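Local coordinates for putative secreted cellulose-binding protein (Streptomyces coelicolor, PDB 4OY6) that is a secreted copper-dependent lytic polysaccharide monooxygenase of family AA10 that oxidatively cleaves cellulose, at residues T99-D104 and N148-V153; A62-G67 and L129-L134; V115-Q120 and Q135-T140; N54-D59 and D174-L179. All blocks are in the same frame, centred on the assembly; numbering follows the deposited sequence. Where two conformers were deposited one is given.

Interaction 1 of 4, residues T99-D104 and N148-V153; sequences TVKLHD and NYEIPV. With NA (sodium ion), chain L; ZN (zinc ion), chain H.
Val100 and Ile151 form one hydrogen-bonded antiparallel pair, Leu102 and Tyr149 the next; each exchanges two backbone bonds, among them Ile151 N to Val100 O at 2.8 Å. The strand carbonyls also take CA-H...O contacts, the shortest from Asn148 CA to Leu102 O at 3.2 Å.

Apolar contacts fill the face carrying Val100, Leu102, Tyr149 and Ile151. Ile151 CD1 reaches Leu102 CD1 at 3.7 Å and lies alongside Val100 CG1. This is part of the three-stranded sheet of the LPMO beta-sandwich, with strand 97-104 in the middle and strand 2-6 along its other edge; Phe113 and Trp168 of the facing sheet cover this apolar side.

Polar contacts gather at one end. Tyr149 OH donates to Asp104 OD2 over 2.6 Å, on the anti lone pair, with ring and carboxylate planes 47° apart. Asp104 OD2 also accepts from His108 N and OD1 from His1 N, which ties this strand end to the two copper ligands.

Metal bonds occupy the other face. With CG anti to the backbone N (chi1 -176°), His103 turns ND1 to a sodium ion (2.0 Å) shared with Asn148 OD1 (1.9 Å), and its NE2 binds a zinc ion together with Gln105.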
loop_
_atom_site.group_PDB
_atom_site.type_symbol
_atom_site.label_atom_id
_atom_site.label_comp_id
_atom_site.label_asym_id
_atom_site.label_seq_id
_atom_site.Cartn_x
_atom_site.Cartn_y
_atom_site.Cartn_z
ATOM N N THR A 99 -7.131 -9.683 -7.737
ATOM C CA THR A 99 -7.957 -8.488 -7.600
ATOM C C THR A 99 -7.434 -7.605 -6.493
ATOM O O THR A 99 -7.239 -8.058 -5.377
ATOM C CB THR A 99 -9.408 -8.875 -7.300
ATOM O OG1 THR A 99 -9.909 -9.686 -8.363
ATOM C CG2 THR A 99 -10.300 -7.657 -7.155
ATOM N N VAL A 100 -7.200 -6.347 -6.805
ATOM C CA VAL A 100 -6.924 -5.340 -5.794
ATOM C C VAL A 100 -8.260 -4.782 -5.341
ATOM O O VAL A 100 -9.022 -4.217 -6.155
ATOM C CB VAL A 100 -6.000 -4.235 -6.336
ATOM C CG1 VAL A 100 -5.852 -3.127 -5.311
ATOM C CG2 VAL A 100 -4.652 -4.828 -6.719
ATOM N N LYS A 101 -8.553 -4.976 -4.054
ATOM C CA LYS A 101 -9.818 -4.538 -3.472
ATOM C C LYS A 101 -9.553 -3.434 -2.483
ATOM O O LYS A 101 -8.787 -3.593 -1.543
ATOM C CB LYS A 101 -10.564 -5.678 -2.784
ATOM C CG LYS A 101 -11.901 -5.226 -2.209
ATOM C CD LYS A 101 -12.610 -6.385 -1.539
ATOM C CE LYS A 101 -13.879 -5.939 -0.850
ATOM N NZ LYS A 101 -14.627 -7.105 -0.314
ATOM N N LEU A 102 -10.203 -2.312 -2.723
ATOM C CA LEU A 102 -10.180 -1.200 -1.822
ATOM C C LEU A 102 -11.518 -1.004 -1.134
ATOM O O LEU A 102 -12.579 -1.147 -1.747
ATOM C CB LEU A 102 -9.865 0.098 -2.525
ATOM C CG LEU A 102 -8.483 0.194 -3.115
ATOM C CD1 LEU A 102 -8.520 -0.196 -4.580
ATOM C CD2 LEU A 102 -7.927 1.599 -2.883
ATOM N N HIS A 103 -11.459 -0.654 0.145
ATOM C CA HIS A 103 -12.643 -0.279 0.888
ATOM C C HIS A 103 -12.547 1.207 1.128
ATOM O O HIS A 103 -11.515 1.688 1.587
ATOM C CB HIS A 103 -12.709 -1.023 2.226
ATOM C CG HIS A 103 -13.953 -0.732 2.985
ATOM N ND1 HIS A 103 -15.166 -1.271 2.625
ATOM C CD2 HIS A 103 -14.193 0.049 4.054
ATOM C CE1 HIS A 103 -16.105 -0.822 3.435
ATOM N NE2 HIS A 103 -15.538 -0.033 4.317
ATOM N N ASP A 104 -13.645 1.899 0.845
ATOM C CA ASP A 104 -13.768 3.355 0.971
ATOM C C ASP A 104 -14.939 3.697 1.869
ATOM O O ASP A 104 -16.079 3.430 1.517
ATOM C CB ASP A 104 -13.951 3.985 -0.422
ATOM C CG ASP A 104 -14.094 5.495 -0.405
ATOM O OD1 ASP A 104 -13.942 6.119 0.673
ATOM O OD2 ASP A 104 -14.345 6.032 -1.510
ATOM N N ASN A 148 -16.738 -0.107 -2.043
ATOM C CA ASN A 148 -15.652 -0.981 -2.435
ATOM C C ASN A 148 -15.340 -0.773 -3.912
ATOM O O ASN A 148 -16.250 -0.576 -4.706
ATOM C CB ASN A 148 -16.023 -2.442 -2.152
ATOM C CG ASN A 148 -16.291 -2.682 -0.687
ATOM O OD1 ASN A 148 -15.356 -2.834 0.113
ATOM N ND2 ASN A 148 -17.568 -2.676 -0.304
ATOM N N TYR A 149 -14.060 -0.849 -4.253
ATOM C CA TYR A 149 -13.600 -0.831 -5.647
ATOM C C TYR A 149 -12.750 -2.071 -5.874
ATOM O O TYR A 149 -11.911 -2.410 -5.028
ATOM C CB TYR A 149 -12.765 0.431 -5.965
ATOM C CG TYR A 149 -13.376 1.709 -5.439
ATOM C CD1 TYR A 149 -14.547 2.222 -5.976
ATOM C CD2 TYR A 149 -12.802 2.386 -4.389
ATOM C CE1 TYR A 149 -15.123 3.369 -5.451
ATOM C CE2 TYR A 149 -13.355 3.540 -3.881
ATOM C CZ TYR A 149 -14.529 4.025 -4.399
ATOM O OH TYR A 149 -15.115 5.160 -3.871
ATOM N N GLU A 150 -12.923 -2.717 -7.016
ATOM C CA GLU A 150 -12.111 -3.854 -7.398
ATOM C C GLU A 150 -11.400 -3.593 -8.724
ATOM O O GLU A 150 -12.035 -3.145 -9.706
ATOM C CB GLU A 150 -12.966 -5.120 -7.524
ATOM C CG GLU A 150 -13.525 -5.590 -6.202
ATOM C CD GLU A 150 -14.149 -6.965 -6.234
ATOM O OE1 GLU A 150 -14.204 -7.607 -7.295
ATOM O OE2 GLU A 150 -14.581 -7.416 -5.161
ATOM N N ILE A 151 -10.096 -3.831 -8.732
ATOM C CA ILE A 151 -9.276 -3.700 -9.925
ATOM C C ILE A 151 -8.750 -5.089 -10.284
ATOM O O ILE A 151 -7.946 -5.647 -9.543
ATOM C CB ILE A 151 -8.068 -2.770 -9.746
ATOM C CG1 ILE A 151 -8.483 -1.402 -9.209
ATOM C CG2 ILE A 151 -7.331 -2.629 -11.071
ATOM C CD1 ILE A 151 -7.632 -0.900 -8.096
ATOM N N PRO A 152 -9.217 -5.658 -11.402
ATOM C CA PRO A 152 -8.737 -6.988 -11.811
ATOM C C PRO A 152 -7.403 -6.846 -12.497
ATOM O O PRO A 152 -7.323 -6.331 -13.606
ATOM C CB PRO A 152 -9.812 -7.479 -12.762
ATOM C CG PRO A 152 -10.404 -6.224 -13.329
ATOM C CD PRO A 152 -10.231 -5.125 -12.325
ATOM N N VAL A 153 -6.341 -7.256 -11.820
ATOM C CA VAL A 153 -4.968 -7.157 -12.312
ATOM C C VAL A 153 -4.550 -8.479 -12.934
ATOM O O VAL A 153 -4.870 -9.548 -12.409
ATOM C CB VAL A 153 -3.995 -6.754 -11.150
ATOM C CG1 VAL A 153 -2.536 -6.716 -11.618
ATOM C CG2 VAL A 153 -4.377 -5.391 -10.595
HETATM NA NA NA L . -15.445 -3.179 2.025
HETATM ZN ZN ZN H . -16.506 0.669 5.847
HETATM O O HOH W 1 -13.962 -4.557 2.388
#

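Interaction 2 of 4, residues A62-G67 and L129-L134. With ZN (zinc ion), chain I.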
loop_
_atom_site.group_PDB
_atom_site.type_symbol
_atom_site.label_atom_id
_atom_site.label_comp_id
_atom_site.label_asym_id
_atom_site.label_seq_id
_atom_site.Cartn_x
_atom_site.Cartn_y
_atom_site.Cartn_z
ATOM N N ALA A 62 7.042 13.932 -8.223
ATOM C CA ALA A 62 7.478 15.205 -7.656
ATOM C C ALA A 62 7.223 15.323 -6.150
ATOM O O ALA A 62 7.895 16.102 -5.465
ATOM C CB ALA A 62 6.782 16.351 -8.363
ATOM N N VAL A 63 6.249 14.573 -5.643
ATOM C CA VAL A 63 5.854 14.679 -4.233
ATOM C C VAL A 63 6.119 13.420 -3.398
ATOM O O VAL A 63 5.954 13.447 -2.179
ATOM C CB VAL A 63 4.379 15.155 -4.085
ATOM C CG1 VAL A 63 4.205 16.551 -4.666
ATOM C CG2 VAL A 63 3.420 14.179 -4.736
ATOM N N VAL A 64 6.530 12.329 -4.046
ATOM C CA VAL A 64 6.814 11.059 -3.364
ATOM C C VAL A 64 8.244 10.666 -3.721
ATOM O O VAL A 64 8.477 10.037 -4.745
ATOM C CB VAL A 64 5.823 9.953 -3.770
ATOM C CG1 VAL A 64 6.191 8.630 -3.104
ATOM C CG2 VAL A 64 4.395 10.367 -3.416
ATOM N N PRO A 65 9.212 11.067 -2.883
ATOM C CA PRO A 65 10.597 10.721 -3.180
ATOM C C PRO A 65 10.888 9.212 -3.122
ATOM O O PRO A 65 10.237 8.465 -2.383
ATOM C CB PRO A 65 11.381 11.409 -2.054
ATOM C CG PRO A 65 10.517 12.555 -1.626
ATOM C CD PRO A 65 9.120 11.998 -1.749
ATOM N N ASP A 66 11.888 8.776 -3.882
ATOM C CA ASP A 66 12.390 7.428 -3.752
ATOM C C ASP A 66 12.701 7.111 -2.298
ATOM O O ASP A 66 13.175 7.962 -1.545
ATOM C CB ASP A 66 13.661 7.267 -4.589
ATOM C CG ASP A 66 13.389 7.162 -6.065
ATOM O OD1 ASP A 66 12.265 6.861 -6.487
ATOM O OD2 ASP A 66 14.351 7.332 -6.833
ATOM N N GLY A 67 12.373 5.883 -1.908
ATOM C CA GLY A 67 12.507 5.432 -0.521
ATOM C C GLY A 67 11.376 5.836 0.403
ATOM O O GLY A 67 11.376 5.476 1.565
ATOM N N LEU A 129 12.142 0.785 -1.741
ATOM C CA LEU A 129 11.339 0.996 -2.937
ATOM C C LEU A 129 11.675 2.340 -3.594
ATOM O O LEU A 129 11.787 3.365 -2.925
ATOM C CB LEU A 129 9.862 0.983 -2.611
ATOM C CG LEU A 129 9.092 -0.286 -2.833
ATOM C CD1 LEU A 129 9.392 -1.166 -1.632
ATOM C CD2 LEU A 129 7.604 0.069 -2.975
ATOM N N THR A 130 11.803 2.296 -4.914
ATOM C CA THR A 130 12.021 3.478 -5.745
ATOM C C THR A 130 11.078 3.375 -6.939
ATOM O O THR A 130 10.637 2.291 -7.303
ATOM C CB THR A 130 13.464 3.578 -6.259
ATOM O OG1 THR A 130 13.672 2.545 -7.226
ATOM C CG2 THR A 130 14.464 3.474 -5.092
ATOM N N TRP A 131 10.818 4.511 -7.569
ATOM C CA TRP A 131 9.980 4.525 -8.759
ATOM C C TRP A 131 10.611 3.706 -9.891
ATOM O O TRP A 131 9.908 3.055 -10.664
ATOM C CB TRP A 131 9.723 5.950 -9.211
ATOM C CG TRP A 131 8.784 6.702 -8.313
ATOM C CD1 TRP A 131 9.116 7.587 -7.315
ATOM C CD2 TRP A 131 7.353 6.643 -8.325
ATOM N NE1 TRP A 131 7.990 8.086 -6.729
ATOM C CE2 TRP A 131 6.892 7.526 -7.328
ATOM C CE3 TRP A 131 6.417 5.957 -9.093
ATOM C CZ2 TRP A 131 5.529 7.740 -7.095
ATOM C CZ3 TRP A 131 5.055 6.159 -8.840
ATOM C CH2 TRP A 131 4.635 7.045 -7.862
ATOM N N GLY A 132 11.930 3.730 -9.971
ATOM C CA GLY A 132 12.634 3.011 -11.020
ATOM C C GLY A 132 12.568 1.503 -10.909
ATOM O O GLY A 132 12.828 0.800 -11.885
ATOM N N GLU A 133 12.193 1.001 -9.734
ATOM C CA GLU A 133 12.046 -0.434 -9.500
ATOM C C GLU A 133 10.631 -0.913 -9.664
ATOM O O GLU A 133 10.360 -2.074 -9.379
ATOM C CB GLU A 133 12.535 -0.793 -8.090
ATOM C CG GLU A 133 14.017 -0.550 -7.866
ATOM C CD GLU A 133 14.906 -1.598 -8.480
ATOM O OE1 GLU A 133 14.417 -2.448 -9.263
ATOM O OE2 GLU A 133 16.113 -1.575 -8.137
ATOM N N LEU A 134 9.732 -0.031 -10.118
ATOM C CA LEU A 134 8.352 -0.395 -10.396
ATOM C C LEU A 134 8.093 -0.595 -11.871
ATOM O O LEU A 134 8.691 0.090 -12.721
ATOM C CB LEU A 134 7.398 0.679 -9.890
ATOM C CG LEU A 134 7.331 0.924 -8.394
ATOM C CD1 LEU A 134 6.405 2.095 -8.090
ATOM C CD2 LEU A 134 6.892 -0.312 -7.645
HETATM ZN ZN ZN I . 13.850 7.507 -8.768
HETATM O O HOH W 2 13.969 5.627 -9.166
#
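Trp131 has CG on the side of its backbone N, opposite the carbonyl carbon (chi1 -72°), and chi2 of 98° swings the indole edge toward Val64; Asp66, its CG likewise opposite the carbonyl carbon, leans its carboxylate over Thr130. The indole NE1 then gives a nearly straight bond to Val64 O at 2.8 Å, the acceptor lying 3° from the ring plane. Val64 CB comes to 4.0 Å from Trp131 CZ2, the two side chains crossing at about a right angle. Asp66 OD1 takes the backbone N of Trp131 at 3.0 Å, met from above the carboxylate plane. Asp66 OD1 also lies 3.5 Å from Thr130 CB.

These are loop-to-loop contacts: the segment leaving helix 60-63 meets the connection between strands 110-118 and 134-139, where residues 131-133 make a short 3-10 turn. Tyr165 and Phe178, from two strands of the larger sheet, pack against Val64, and Ile167 against Trp131.

The other carboxylate oxygen, Asp66 OD2, binds a zinc ion at 2.0 Å. A water on the same ion accepts from Gly132 N, so the metal adds an indirect link between the segments. Next along the chain, Gly67 N donates to Leu129 O at 2.8 Å in a more bent bond.

Interaction 3 of 4, residues V115-Q120 and Q135-T140; sequences VYVTKQ and QQVART
Tyr116 lies against Gln136, its ring directed by CG standing opposite the carbonyl carbon (chi1 -57°), with CD2 3.6 Å from Gln136 CA and CE2 beside CB. Gln136 runs out extended; its amide plane stands 73° from the ring, and a water spans Tyr116 OH and Gln136 OE1. An alanine in place of Tyr116 would probably leave the Gln136 side chain without the ring beside it and take away the hydroxyl end of the water bridge.

Val137 has CG2 wedged between its backbone N and carbonyl carbon, which brings this methyl to 3.7 Å from Val115 CG1. Its backbone belongs to a classic beta bulge: Val115 O accepts from both Val137 N (2.8 Å) and Ala138 N (3.1 Å), so two residues face one. The Gln135 side chain extends beyond CG to place NE2 3.7 Å from Lys119 CG; a water joins NE2 to Gln120 N.

Strand 134-139 thus borders strand 110-118, whose other side pairs with strand 161-170. Val164 of that strand covers Val115 and Val117, while Val153 of strand 148-154 packs on Val137.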
loop_
_atom_site.group_PDB
_atom_site.type_symbol
_atom_site.label_atom_id
_atom_site.label_comp_id
_atom_site.label_asym_id
_atom_site.label_seq_id
_atom_site.Cartn_x
_atom_site.Cartn_y
_atom_site.Cartn_z
ATOM N N VAL A 115 -1.779 0.896 -10.894
ATOM C CA VAL A 115 -1.245 -0.211 -10.120
ATOM C C VAL A 115 0.110 -0.582 -10.715
ATOM O O VAL A 115 0.243 -0.776 -11.917
ATOM C CB VAL A 115 -2.171 -1.449 -10.141
ATOM C CG1 VAL A 115 -1.626 -2.517 -9.213
ATOM C CG2 VAL A 115 -3.599 -1.083 -9.769
ATOM N N TYR A 116 1.095 -0.659 -9.830
ATOM C CA TYR A 116 2.445 -1.060 -10.155
ATOM C C TYR A 116 2.822 -2.294 -9.352
ATOM O O TYR A 116 2.249 -2.572 -8.312
ATOM C CB TYR A 116 3.463 0.037 -9.815
ATOM C CG TYR A 116 3.219 1.370 -10.465
ATOM C CD1 TYR A 116 2.329 2.287 -9.896
ATOM C CD2 TYR A 116 3.834 1.721 -11.658
ATOM C CE1 TYR A 116 2.095 3.506 -10.479
ATOM C CE2 TYR A 116 3.600 2.952 -12.258
ATOM C CZ TYR A 116 2.736 3.839 -11.652
ATOM O OH TYR A 116 2.501 5.042 -12.241
ATOM N N VAL A 117 3.831 -3.005 -9.826
ATOM C CA VAL A 117 4.456 -4.070 -9.038
ATOM C C VAL A 117 5.966 -3.910 -9.147
ATOM O O VAL A 117 6.491 -3.480 -10.178
ATOM C CB VAL A 117 4.009 -5.499 -9.475
ATOM C CG1 VAL A 117 4.663 -6.560 -8.606
ATOM C CG2 VAL A 117 2.491 -5.674 -9.406
ATOM N N THR A 118 6.683 -4.264 -8.099
ATOM C CA THR A 118 8.145 -4.261 -8.161
ATOM C C THR A 118 8.624 -5.250 -9.224
ATOM O O THR A 118 8.059 -6.338 -9.413
ATOM C CB THR A 118 8.772 -4.568 -6.795
ATOM O OG1 THR A 118 8.222 -5.779 -6.281
ATOM C CG2 THR A 118 8.517 -3.429 -5.830
ATOM N N LYS A 119 9.687 -4.841 -9.907
ATOM C CA LYS A 119 10.274 -5.656 -10.953
ATOM C C LYS A 119 10.866 -6.951 -10.396
ATOM O O LYS A 119 11.368 -7.013 -9.273
ATOM C CB LYS A 119 11.413 -4.881 -11.654
ATOM C CG LYS A 119 10.958 -3.628 -12.385
ATOM C CD LYS A 119 12.118 -2.843 -12.973
ATOM C CE LYS A 119 11.612 -1.553 -13.600
ATOM N NZ LYS A 119 12.723 -0.786 -14.216
ATOM N N GLN A 120 10.861 -7.986 -11.221
ATOM C CA GLN A 120 11.626 -9.203 -10.924
ATOM C C GLN A 120 13.066 -8.808 -10.681
ATOM O O GLN A 120 13.633 -8.008 -11.429
ATOM C CB GLN A 120 11.654 -10.171 -12.101
ATOM C CG GLN A 120 10.390 -10.950 -12.373
ATOM C CD GLN A 120 10.113 -12.015 -11.316
ATOM O OE1 GLN A 120 9.369 -11.773 -10.381
ATOM N NE2 GLN A 120 10.672 -13.210 -11.491
ATOM N N GLN A 135 7.183 -1.522 -12.153
ATOM C CA GLN A 135 6.590 -1.662 -13.467
ATOM C C GLN A 135 5.073 -1.509 -13.381
ATOM O O GLN A 135 4.430 -2.038 -12.483
ATOM C CB GLN A 135 7.016 -2.957 -14.127
ATOM C CG GLN A 135 6.495 -4.214 -13.501
ATOM C CD GLN A 135 7.018 -5.477 -14.167
ATOM O OE1 GLN A 135 6.260 -6.298 -14.712
ATOM N NE2 GLN A 135 8.329 -5.623 -14.149
ATOM N N GLN A 136 4.510 -0.759 -14.306
ATOM C CA GLN A 136 3.083 -0.548 -14.315
ATOM C C GLN A 136 2.419 -1.847 -14.741
ATOM O O GLN A 136 2.819 -2.447 -15.744
ATOM C CB GLN A 136 2.693 0.625 -15.219
ATOM C CG GLN A 136 1.201 0.924 -15.263
ATOM C CD GLN A 136 0.866 2.171 -16.044
ATOM O OE1 GLN A 136 1.243 3.260 -15.673
ATOM N NE2 GLN A 136 0.130 2.009 -17.099
ATOM N N VAL A 137 1.409 -2.280 -13.983
ATOM C CA VAL A 137 0.619 -3.437 -14.340
ATOM C C VAL A 137 -0.825 -3.144 -14.718
ATOM O O VAL A 137 -1.465 -3.974 -15.351
ATOM C CB VAL A 137 0.716 -4.562 -13.328
ATOM C CG1 VAL A 137 2.160 -5.042 -13.191
ATOM C CG2 VAL A 137 0.123 -4.133 -12.012
ATOM N N ALA A 138 -1.348 -1.976 -14.340
ATOM C CA ALA A 138 -2.691 -1.574 -14.772
ATOM C C ALA A 138 -2.861 -0.080 -14.593
ATOM O O ALA A 138 -2.265 0.514 -13.706
ATOM C CB ALA A 138 -3.778 -2.275 -13.953
ATOM N N ARG A 139 -3.670 0.501 -15.474
ATOM C CA ARG A 139 -4.251 1.815 -15.221
ATOM C C ARG A 139 -5.725 1.694 -15.544
ATOM O O ARG A 139 -6.066 1.053 -16.542
ATOM C CB ARG A 139 -3.631 2.926 -16.085
ATOM C CG ARG A 139 -4.247 4.292 -15.801
ATOM C CD ARG A 139 -3.458 5.458 -16.375
ATOM N NE ARG A 139 -4.100 6.715 -15.969
ATOM C CZ ARG A 139 -3.473 7.863 -15.732
ATOM N NH1 ARG A 139 -2.147 7.971 -15.863
ATOM N NH2 ARG A 139 -4.186 8.927 -15.349
ATOM N N THR A 140 -6.593 2.285 -14.729
ATOM C CA THR A 140 -8.013 2.164 -14.970
ATOM C C THR A 140 -8.597 3.488 -15.387
ATOM O O THR A 140 -7.965 4.529 -15.276
ATOM C CB THR A 140 -8.784 1.706 -13.706
ATOM O OG1 THR A 140 -8.908 2.779 -12.759
ATOM C CG2 THR A 140 -8.123 0.533 -13.012
HETATM O O HOH W 3 3.394 5.024 -14.867
HETATM O O HOH W 4 9.935 -7.738 -13.983
#

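Interaction 4 of 4, residues N54-D59 and D174-L179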
loop_
_atom_site.group_PDB
_atom_site.type_symbol
_atom_site.label_atom_id
_atom_site.label_comp_id
_atom_site.label_asym_id
_atom_site.label_seq_id
_atom_site.Cartn_x
_atom_site.Cartn_y
_atom_site.Cartn_z
ATOM N N ASN A 54 -3.037 15.561 -0.456
ATOM C CA ASN A 54 -3.846 16.481 -1.266
ATOM C C ASN A 54 -2.986 17.266 -2.240
ATOM O O ASN A 54 -1.858 17.623 -1.909
ATOM C CB ASN A 54 -4.555 17.498 -0.362
ATOM C CG ASN A 54 -5.549 16.867 0.571
ATOM O OD1 ASN A 54 -6.109 15.800 0.296
ATOM N ND2 ASN A 54 -5.802 17.551 1.679
ATOM N N GLY A 55 -3.541 17.560 -3.418
ATOM C CA GLY A 55 -2.989 18.582 -4.299
ATOM C C GLY A 55 -1.832 18.157 -5.163
ATOM O O GLY A 55 -1.105 19.006 -5.669
ATOM N N SER A 56 -1.658 16.848 -5.367
ATOM C CA SER A 56 -0.508 16.388 -6.155
ATOM C C SER A 56 -0.595 16.756 -7.638
ATOM O O SER A 56 0.419 16.718 -8.325
ATOM C CB SER A 56 -0.330 14.877 -6.052
ATOM O OG SER A 56 -0.186 14.412 -4.716
ATOM N N ALA A 57 -1.796 17.046 -8.131
ATOM C CA ALA A 57 -2.006 17.415 -9.535
ATOM C C ALA A 57 -1.388 16.391 -10.492
ATOM O O ALA A 57 -0.879 16.723 -11.565
ATOM C CB ALA A 57 -1.509 18.828 -9.827
ATOM N N GLY A 58 -1.474 15.126 -10.099
ATOM C CA GLY A 58 -1.047 14.023 -10.945
ATOM C C GLY A 58 0.453 13.808 -11.039
ATOM O O GLY A 58 0.910 12.906 -11.752
ATOM N N ASP A 59 1.234 14.621 -10.342
ATOM C CA ASP A 59 2.686 14.566 -10.487
ATOM C C ASP A 59 3.290 13.840 -9.293
ATOM O O ASP A 59 3.888 14.445 -8.406
ATOM C CB ASP A 59 3.297 15.958 -10.661
ATOM C CG ASP A 59 4.753 15.894 -11.102
ATOM O OD1 ASP A 59 5.327 14.777 -11.221
ATOM O OD2 ASP A 59 5.329 16.964 -11.331
ATOM N N ASP A 174 -8.773 16.855 -5.429
ATOM C CA ASP A 174 -7.447 16.344 -5.773
ATOM C C ASP A 174 -6.832 15.743 -4.503
ATOM O O ASP A 174 -6.143 16.414 -3.732
ATOM C CB ASP A 174 -6.553 17.427 -6.375
ATOM C CG ASP A 174 -5.203 16.896 -6.817
ATOM O OD1 ASP A 174 -5.019 15.663 -6.800
ATOM O OD2 ASP A 174 -4.309 17.702 -7.163
ATOM N N GLN A 175 -7.128 14.472 -4.300
ATOM C CA GLN A 175 -6.653 13.723 -3.139
ATOM C C GLN A 175 -6.284 12.328 -3.635
ATOM O O GLN A 175 -7.023 11.715 -4.416
ATOM C CB GLN A 175 -7.736 13.647 -2.087
ATOM C CG GLN A 175 -7.342 12.912 -0.821
ATOM C CD GLN A 175 -8.430 13.012 0.210
ATOM O OE1 GLN A 175 -9.405 12.255 0.193
ATOM N NE2 GLN A 175 -8.299 13.987 1.091
ATOM N N THR A 176 -5.137 11.843 -3.179
ATOM C CA THR A 176 -4.543 10.628 -3.718
ATOM C C THR A 176 -4.049 9.766 -2.558
ATOM O O THR A 176 -3.416 10.266 -1.629
ATOM C CB THR A 176 -3.336 10.960 -4.608
ATOM O OG1 THR A 176 -3.629 12.083 -5.451
ATOM C CG2 THR A 176 -2.922 9.746 -5.445
ATOM N N TYR A 177 -4.331 8.463 -2.635
ATOM C CA TYR A 177 -3.908 7.475 -1.650
ATOM C C TYR A 177 -2.834 6.591 -2.261
ATOM O O TYR A 177 -2.945 6.215 -3.418
ATOM C CB TYR A 177 -5.100 6.639 -1.174
ATOM C CG TYR A 177 -6.218 7.449 -0.572
ATOM C CD1 TYR A 177 -7.034 8.261 -1.356
ATOM C CD2 TYR A 177 -6.472 7.411 0.786
ATOM C CE1 TYR A 177 -8.059 9.001 -0.788
ATOM C CE2 TYR A 177 -7.496 8.172 1.368
ATOM C CZ TYR A 177 -8.274 8.979 0.561
ATOM O OH TYR A 177 -9.272 9.741 1.132
ATOM N N PHE A 178 -1.824 6.255 -1.458
ATOM C CA PHE A 178 -0.625 5.549 -1.932
ATOM C C PHE A 178 -0.450 4.288 -1.095
ATOM O O PHE A 178 -0.057 4.369 0.066
ATOM C CB PHE A 178 0.625 6.435 -1.803
ATOM C CG PHE A 178 0.522 7.720 -2.592
ATOM C CD1 PHE A 178 -0.017 8.865 -2.036
ATOM C CD2 PHE A 178 0.984 7.784 -3.892
ATOM C CE1 PHE A 178 -0.109 10.028 -2.783
ATOM C CE2 PHE A 178 0.889 8.940 -4.641
ATOM C CZ PHE A 178 0.347 10.064 -4.081
ATOM N N LEU A 179 -0.792 3.149 -1.681
ATOM C CA LEU A 179 -0.942 1.910 -0.898
ATOM C C LEU A 179 0.044 0.824 -1.354
ATOM O O LEU A 179 -0.083 0.258 -2.454
ATOM C CB LEU A 179 -2.355 1.358 -1.027
ATOM C CG LEU A 179 -3.546 2.158 -0.536
ATOM C CD1 LEU A 179 -3.338 3.034 0.691
ATOM C CD2 LEU A 179 -4.204 2.931 -1.629
HETATM O O HOH W 5 -2.837 14.377 -4.280
HETATM O O HOH W 6 -3.192 14.145 -8.074
#
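Asp174, Asn54 and Ser56 carry most of this contact, in which the loop after strand 52-54 closes over the start of strand 175-184. Here the two strands make an antiparallel pairing within the larger sheet of the LPMO beta-sandwich, Asn54 standing opposite Gln175 in a non-hydrogen-bonded pair.

Asp174 contributes through both backbone and side chain. Its O accepts from Gly55 N at 2.9 Å, the donor lying well above the carbonyl plane. With CG anti to the backbone N (chi1 -176°), the carboxylate extends to the loop, and OD2 accepts from Ala57 N at 2.8 Å on its syn lone pair. OD1 accepts from Gln169 NE2 and from a water that in turn takes Gly58 N. Replacing Asp174 with an alanine would probably leave Ala57 N without this acceptor and the turn at residues 56-59, a type I' turn, less firmly held to the strand.

Ser56 is buried beside Val63 of helix 60-63. Its backbone N donates to a water that gives a hydrogen bond to Thr176 OG1, which is also hydrogen-bonded to Gln169 OE1, and Ser56 OG sits near the plane of the Phe178 ring, at the ring edge.

The Gln175 side chain lies close to the copper ion and its ligands His1 and His108, so this pairing reaches the edge of the active site. Asn54 and Gln175 run alongside each other with their amides 18° from coplanar, and Gln175 NE2 donates to Asn54 OD1 at 3.0 Å, in the carbonyl plane and on a lone pair.

From the N terminus, residues 54-59 open the longest loop, which interaction 4 closes only when the chain returns at 174-179; the other three contacts all fall within it. Residues 62-67 come next and wait for 129-134. Before that partner arrives, 99-104 and 115-120 have passed, so interaction 2 crosses both interaction 1 and interaction 3. Interaction 3, closed at 135-140, lies wholly within the loop that interaction 1 completes at 148-153. Interactions 1 and 3 belong to facing sheets and meet where Val153 CG1 packs on Val137 CG2. Interaction 2 touches interaction 3 through Lys119 and interaction 4 through Val64 on Phe178, joining outer loops to the larger sheet.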